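Local coordinates for protein hydroxyethylthiazole kinase (Pyrococcus horikoshii, PDB 3HPD) that probably phosphorylates the hydroxyl group of 4-methyl-5-(2-hydroxyethyl)thiazole with ATP and magnesium, a step of thiamine biosynthesis, at residues 144-156 and 164-177. Sequence-based numbering, arbitrary orientation.
Sequences EEEAKKLTMNAAR and VTGAVDYVSDGRRT
Tyr170 lays its ring along the helix, with Lys148 CB over one face, 4.2 Å from the ring centroid in a CH-pi contact, while Ala147 CB comes to 3.8 Å from Tyr170 CD2. Chi1 of -76° sets the ring beside its backbone N and sends it toward the N-terminal end of helix 144-156. With an alanine for Tyr170, the Lys148 methylene is likely to lose its aromatic face and a gap to open beside Ala147. Thr151 packs across the two neighbouring strands: with chi1 at -54°, OG1 sits beside the backbone N and touches Val164 CG2, while CG2, anti to that N, packs 3.6 Å from Ser172 CB. Leu150 CD2 meets Val164 CG2 at 4.1 Å.

Thr151 OG1 also donates to Ala147 O at 2.8 Å; Thr151 N reaches this oxygen from the opposite face. At the hairpin turn, Gly174 N bonds Ser172 OG in an ST turn, and Arg156 NH2 gives Gly174 O a weak bond of 2.9 Å.

The helix packs on one side of the ribokinase-like sheet, against the strand whose Thr165 probably binds ATP, crossing strand 169-172 at -29°; helix 121-131 flanks it at Leu150, and helix 210-231 meets Val171 on the other side.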
loop_
_atom_site.group_PDB
_atom_site.type_symbol
_atom_site.label_atom_id
_atom_site.label_comp_id
_atom_site.label_asym_id
_atom_site.label_seq_id
_atom_site.Cartn_x
_atom_site.Cartn_y
_atom_site.Cartn_z
ATOM N N GLU A 144 -27.001 -14.968 14.140
ATOM C CA GLU A 144 -26.320 -15.690 15.214
ATOM C C GLU A 144 -26.404 -17.222 15.266
ATOM O O GLU A 144 -25.369 -17.885 15.201
ATOM C CB GLU A 144 -26.716 -15.107 16.573
ATOM C CG GLU A 144 -25.710 -14.091 17.119
ATOM C CD GLU A 144 -25.803 -12.722 16.470
ATOM O OE1 GLU A 144 -26.865 -12.076 16.596
ATOM O OE2 GLU A 144 -24.812 -12.287 15.842
ATOM N N GLU A 145 -27.595 -17.801 15.399
ATOM C CA GLU A 145 -27.681 -19.263 15.450
ATOM C C GLU A 145 -27.174 -19.872 14.147
ATOM O O GLU A 145 -26.487 -20.893 14.152
ATOM C CB GLU A 145 -29.118 -19.728 15.705
ATOM C CG GLU A 145 -29.353 -20.330 17.092
ATOM C CD GLU A 145 -28.537 -21.591 17.349
ATOM O OE1 GLU A 145 -28.628 -22.544 16.546
ATOM O OE2 GLU A 145 -27.811 -21.631 18.363
ATOM N N GLU A 146 -27.515 -19.236 13.032
ATOM C CA GLU A 146 -27.097 -19.716 11.723
ATOM C C GLU A 146 -25.586 -19.568 11.534
ATOM O O GLU A 146 -24.941 -20.436 10.950
ATOM C CB GLU A 146 -27.853 -18.956 10.629
ATOM C CG GLU A 146 -27.508 -19.382 9.213
ATOM C CD GLU A 146 -28.398 -18.725 8.172
ATOM O OE1 GLU A 146 -29.006 -17.678 8.486
ATOM O OE2 GLU A 146 -28.479 -19.248 7.040
ATOM N N ALA A 147 -25.027 -18.470 12.032
ATOM C CA ALA A 147 -23.589 -18.229 11.920
ATOM C C ALA A 147 -22.838 -19.242 12.778
ATOM O O ALA A 147 -21.785 -19.748 12.389
ATOM C CB ALA A 147 -23.256 -16.812 12.372
ATOM N N LYS A 148 -23.392 -19.538 13.950
ATOM C CA LYS A 148 -22.778 -20.498 14.860
ATOM C C LYS A 148 -22.759 -21.888 14.236
ATOM O O LYS A 148 -21.754 -22.590 14.295
ATOM C CB LYS A 148 -23.540 -20.542 16.188
ATOM C CG LYS A 148 -22.969 -21.548 17.169
ATOM C CD LYS A 148 -23.576 -21.423 18.560
ATOM C CE LYS A 148 -25.041 -21.801 18.576
ATOM N NZ LYS A 148 -25.378 -22.590 19.798
ATOM N N LYS A 149 -23.880 -22.282 13.641
ATOM C CA LYS A 149 -23.977 -23.589 13.004
ATOM C C LYS A 149 -23.008 -23.673 11.827
ATOM O O LYS A 149 -22.365 -24.700 11.617
ATOM C CB LYS A 149 -25.412 -23.835 12.531
ATOM C CG LYS A 149 -25.595 -25.078 11.662
ATOM C CD LYS A 149 -27.076 -25.378 11.445
ATOM C CE LYS A 149 -27.303 -26.325 10.273
ATOM N NZ LYS A 149 -26.639 -27.646 10.452
ATOM N N LEU A 150 -22.903 -22.587 11.066
ATOM C CA LEU A 150 -22.006 -22.553 9.915
ATOM C C LEU A 150 -20.564 -22.760 10.359
ATOM O O LEU A 150 -19.834 -23.566 9.783
ATOM C CB LEU A 150 -22.121 -21.214 9.176
ATOM C CG LEU A 150 -21.138 -21.044 8.010
ATOM C CD1 LEU A 150 -21.375 -22.137 6.979
ATOM C CD2 LEU A 150 -21.299 -19.671 7.380
ATOM N N THR A 151 -20.160 -22.021 11.385
ATOM C CA THR A 151 -18.806 -22.113 11.908
ATOM C C THR A 151 -18.462 -23.554 12.279
ATOM O O THR A 151 -17.410 -24.063 11.896
ATOM C CB THR A 151 -18.640 -21.216 13.145
ATOM O OG1 THR A 151 -19.050 -19.883 12.819
ATOM C CG2 THR A 151 -17.189 -21.190 13.597
ATOM N N MET A 152 -19.355 -24.209 13.018
ATOM C CA MET A 152 -19.139 -25.593 13.437
ATOM C C MET A 152 -19.057 -26.579 12.280
ATOM O O MET A 152 -18.141 -27.400 12.226
ATOM C CB MET A 152 -20.253 -26.067 14.372
ATOM C CG MET A 152 -20.099 -27.537 14.765
ATOM S SD MET A 152 -21.649 -28.454 14.900
ATOM C CE MET A 152 -21.439 -29.699 13.595
ATOM N N ASN A 153 -20.033 -26.522 11.376
ATOM C CA ASN A 153 -20.055 -27.437 10.238
ATOM C C ASN A 153 -18.822 -27.271 9.366
ATOM O O ASN A 153 -18.262 -28.255 8.878
ATOM C CB ASN A 153 -21.317 -27.234 9.390
ATOM C CG ASN A 153 -22.570 -27.741 10.080
ATOM O OD1 ASN A 153 -22.540 -28.757 10.770
ATOM N ND2 ASN A 153 -23.685 -27.044 9.882
ATOM N N ALA A 154 -18.398 -26.027 9.174
ATOM C CA ALA A 154 -17.219 -25.754 8.360
ATOM C C ALA A 154 -15.970 -26.290 9.053
ATOM O O ALA A 154 -15.076 -26.824 8.401
ATOM C CB ALA A 154 -17.084 -24.254 8.112
ATOM N N ALA A 155 -15.912 -26.153 10.374
ATOM C CA ALA A 155 -14.760 -26.635 11.132
ATOM C C ALA A 155 -14.619 -28.150 11.012
ATOM O O ALA A 155 -13.510 -28.672 10.876
ATOM C CB ALA A 155 -14.885 -26.235 12.595
ATOM N N ARG A 156 -15.740 -28.860 11.060
ATOM C CA ARG A 156 -15.701 -30.313 10.945
ATOM C C ARG A 156 -15.437 -30.716 9.495
ATOM O O ARG A 156 -14.679 -31.649 9.223
ATOM C CB ARG A 156 -17.020 -30.920 11.427
ATOM C CG ARG A 156 -17.370 -30.543 12.853
ATOM C CD ARG A 156 -18.434 -31.460 13.427
ATOM N NE ARG A 156 -18.766 -31.095 14.800
ATOM C CZ ARG A 156 -19.206 -31.953 15.714
ATOM N NH1 ARG A 156 -19.367 -33.233 15.402
ATOM N NH2 ARG A 156 -19.481 -31.532 16.941
ATOM N N VAL A 164 -16.159 -17.342 11.613
ATOM C CA VAL A 164 -17.083 -16.667 10.720
ATOM C C VAL A 164 -17.252 -15.308 11.390
ATOM O O VAL A 164 -17.863 -15.194 12.453
ATOM C CB VAL A 164 -18.449 -17.381 10.636
ATOM C CG1 VAL A 164 -19.410 -16.552 9.793
ATOM C CG2 VAL A 164 -18.278 -18.761 10.017
ATOM N N THR A 165 -16.673 -14.284 10.779
ATOM C CA THR A 165 -16.723 -12.941 11.334
ATOM C C THR A 165 -18.019 -12.196 11.021
ATOM O O THR A 165 -18.672 -12.459 10.013
ATOM C CB THR A 165 -15.523 -12.121 10.835
ATOM O OG1 THR A 165 -15.572 -12.020 9.407
ATOM C CG2 THR A 165 -14.222 -12.804 11.229
ATOM N N GLY A 166 -18.382 -11.270 11.904
ATOM C CA GLY A 166 -19.590 -10.483 11.731
ATOM C C GLY A 166 -19.793 -9.591 12.942
ATOM O O GLY A 166 -18.867 -9.417 13.736
ATOM N N ALA A 167 -20.988 -9.017 13.087
ATOM C CA ALA A 167 -21.282 -8.157 14.231
ATOM C C ALA A 167 -20.828 -8.942 15.458
ATOM O O ALA A 167 -20.196 -8.405 16.366
ATOM C CB ALA A 167 -22.778 -7.864 14.302
ATOM N N VAL A 168 -21.164 -10.225 15.461
ATOM C CA VAL A 168 -20.753 -11.142 16.514
ATOM C C VAL A 168 -19.922 -12.181 15.769
ATOM O O VAL A 168 -20.370 -12.719 14.755
ATOM C CB VAL A 168 -21.961 -11.851 17.180
ATOM C CG1 VAL A 168 -21.465 -12.905 18.165
ATOM C CG2 VAL A 168 -22.838 -10.832 17.898
ATOM N N ASP A 169 -18.705 -12.438 16.236
ATOM C CA ASP A 169 -17.856 -13.426 15.576
ATOM C C ASP A 169 -18.011 -14.768 16.267
ATOM O O ASP A 169 -18.221 -14.826 17.478
ATOM C CB ASP A 169 -16.376 -13.033 15.652
ATOM C CG ASP A 169 -16.112 -11.635 15.152
ATOM O OD1 ASP A 169 -16.311 -11.374 13.945
ATOM O OD2 ASP A 169 -15.699 -10.795 15.976
ATOM N N TYR A 170 -17.910 -15.843 15.493
ATOM C CA TYR A 170 -17.981 -17.190 16.043
ATOM C C TYR A 170 -16.724 -17.933 15.618
ATOM O O TYR A 170 -16.302 -17.850 14.463
ATOM C CB TYR A 170 -19.229 -17.922 15.544
ATOM C CG TYR A 170 -20.477 -17.442 16.237
ATOM C CD1 TYR A 170 -20.758 -17.827 17.547
ATOM C CD2 TYR A 170 -21.335 -16.539 15.616
ATOM C CE1 TYR A 170 -21.863 -17.318 18.223
ATOM C CE2 TYR A 170 -22.435 -16.024 16.281
ATOM C CZ TYR A 170 -22.693 -16.415 17.584
ATOM O OH TYR A 170 -23.769 -15.888 18.254
ATOM N N VAL A 171 -16.124 -18.641 16.565
ATOM C CA VAL A 171 -14.908 -19.404 16.312
ATOM C C VAL A 171 -15.135 -20.799 16.861
ATOM O O VAL A 171 -15.592 -20.949 17.994
ATOM C CB VAL A 171 -13.701 -18.784 17.045
ATOM C CG1 VAL A 171 -12.402 -19.385 16.523
ATOM C CG2 VAL A 171 -13.709 -17.276 16.874
ATOM N N SER A 172 -14.822 -21.816 16.064
ATOM C CA SER A 172 -15.010 -23.191 16.505
ATOM C C SER A 172 -13.989 -24.141 15.901
ATOM O O SER A 172 -13.524 -23.938 14.778
ATOM C CB SER A 172 -16.414 -23.676 16.134
ATOM O OG SER A 172 -16.630 -25.006 16.586
ATOM N N ASP A 173 -13.640 -25.175 16.658
ATOM C CA ASP A 173 -12.701 -26.180 16.184
ATOM C C ASP A 173 -13.491 -27.463 15.958
ATOM O O ASP A 173 -12.922 -28.530 15.738
ATOM C CB ASP A 173 -11.581 -26.413 17.206
ATOM C CG ASP A 173 -12.087 -26.986 18.521
ATOM O OD1 ASP A 173 -13.314 -27.144 18.687
ATOM O OD2 ASP A 173 -11.241 -27.277 19.395
ATOM N N GLY A 174 -14.815 -27.338 16.012
ATOM C CA GLY A 174 -15.683 -28.483 15.809
ATOM C C GLY A 174 -16.227 -29.063 17.100
ATOM O O GLY A 174 -17.285 -29.694 17.107
ATOM N N ARG A 175 -15.508 -28.857 18.198
ATOM C CA ARG A 175 -15.937 -29.371 19.495
ATOM C C ARG A 175 -16.325 -28.234 20.437
ATOM O O ARG A 175 -17.339 -28.318 21.127
ATOM C CB ARG A 175 -14.820 -30.191 20.135
ATOM C CG ARG A 175 -14.227 -31.263 19.238
ATOM C CD ARG A 175 -12.813 -31.598 19.692
ATOM N NE ARG A 175 -12.097 -30.384 20.083
ATOM C CZ ARG A 175 -12.104 -29.873 21.312
ATOM N NH1 ARG A 175 -11.434 -28.759 21.576
ATOM N NH2 ARG A 175 -12.761 -30.491 22.288
ATOM N N ARG A 176 -15.504 -27.186 20.474
ATOM C CA ARG A 176 -15.765 -26.022 21.321
ATOM C C ARG A 176 -16.024 -24.808 20.438
ATOM O O ARG A 176 -15.515 -24.721 19.320
ATOM C CB ARG A 176 -14.572 -25.721 22.236
ATOM C CG ARG A 176 -14.284 -26.773 23.288
ATOM C CD ARG A 176 -13.094 -26.363 24.151
ATOM N NE ARG A 176 -13.417 -25.279 25.075
ATOM C CZ ARG A 176 -12.522 -24.651 25.833
ATOM N NH1 ARG A 176 -11.243 -24.994 25.774
ATOM N NH2 ARG A 176 -12.905 -23.688 26.662
ATOM N N THR A 177 -16.806 -23.865 20.949
ATOM C CA THR A 177 -17.133 -22.669 20.186
ATOM C C THR A 177 -17.143 -21.437 21.077
ATOM O O THR A 177 -17.585 -21.491 22.228
ATOM C CB THR A 177 -18.514 -22.817 19.506
ATOM O OG1 THR A 177 -18.486 -23.931 18.606
ATOM C CG2 THR A 177 -18.871 -21.557 18.722
HETATM O O HOH W 1 -23.467 -11.491 13.446
#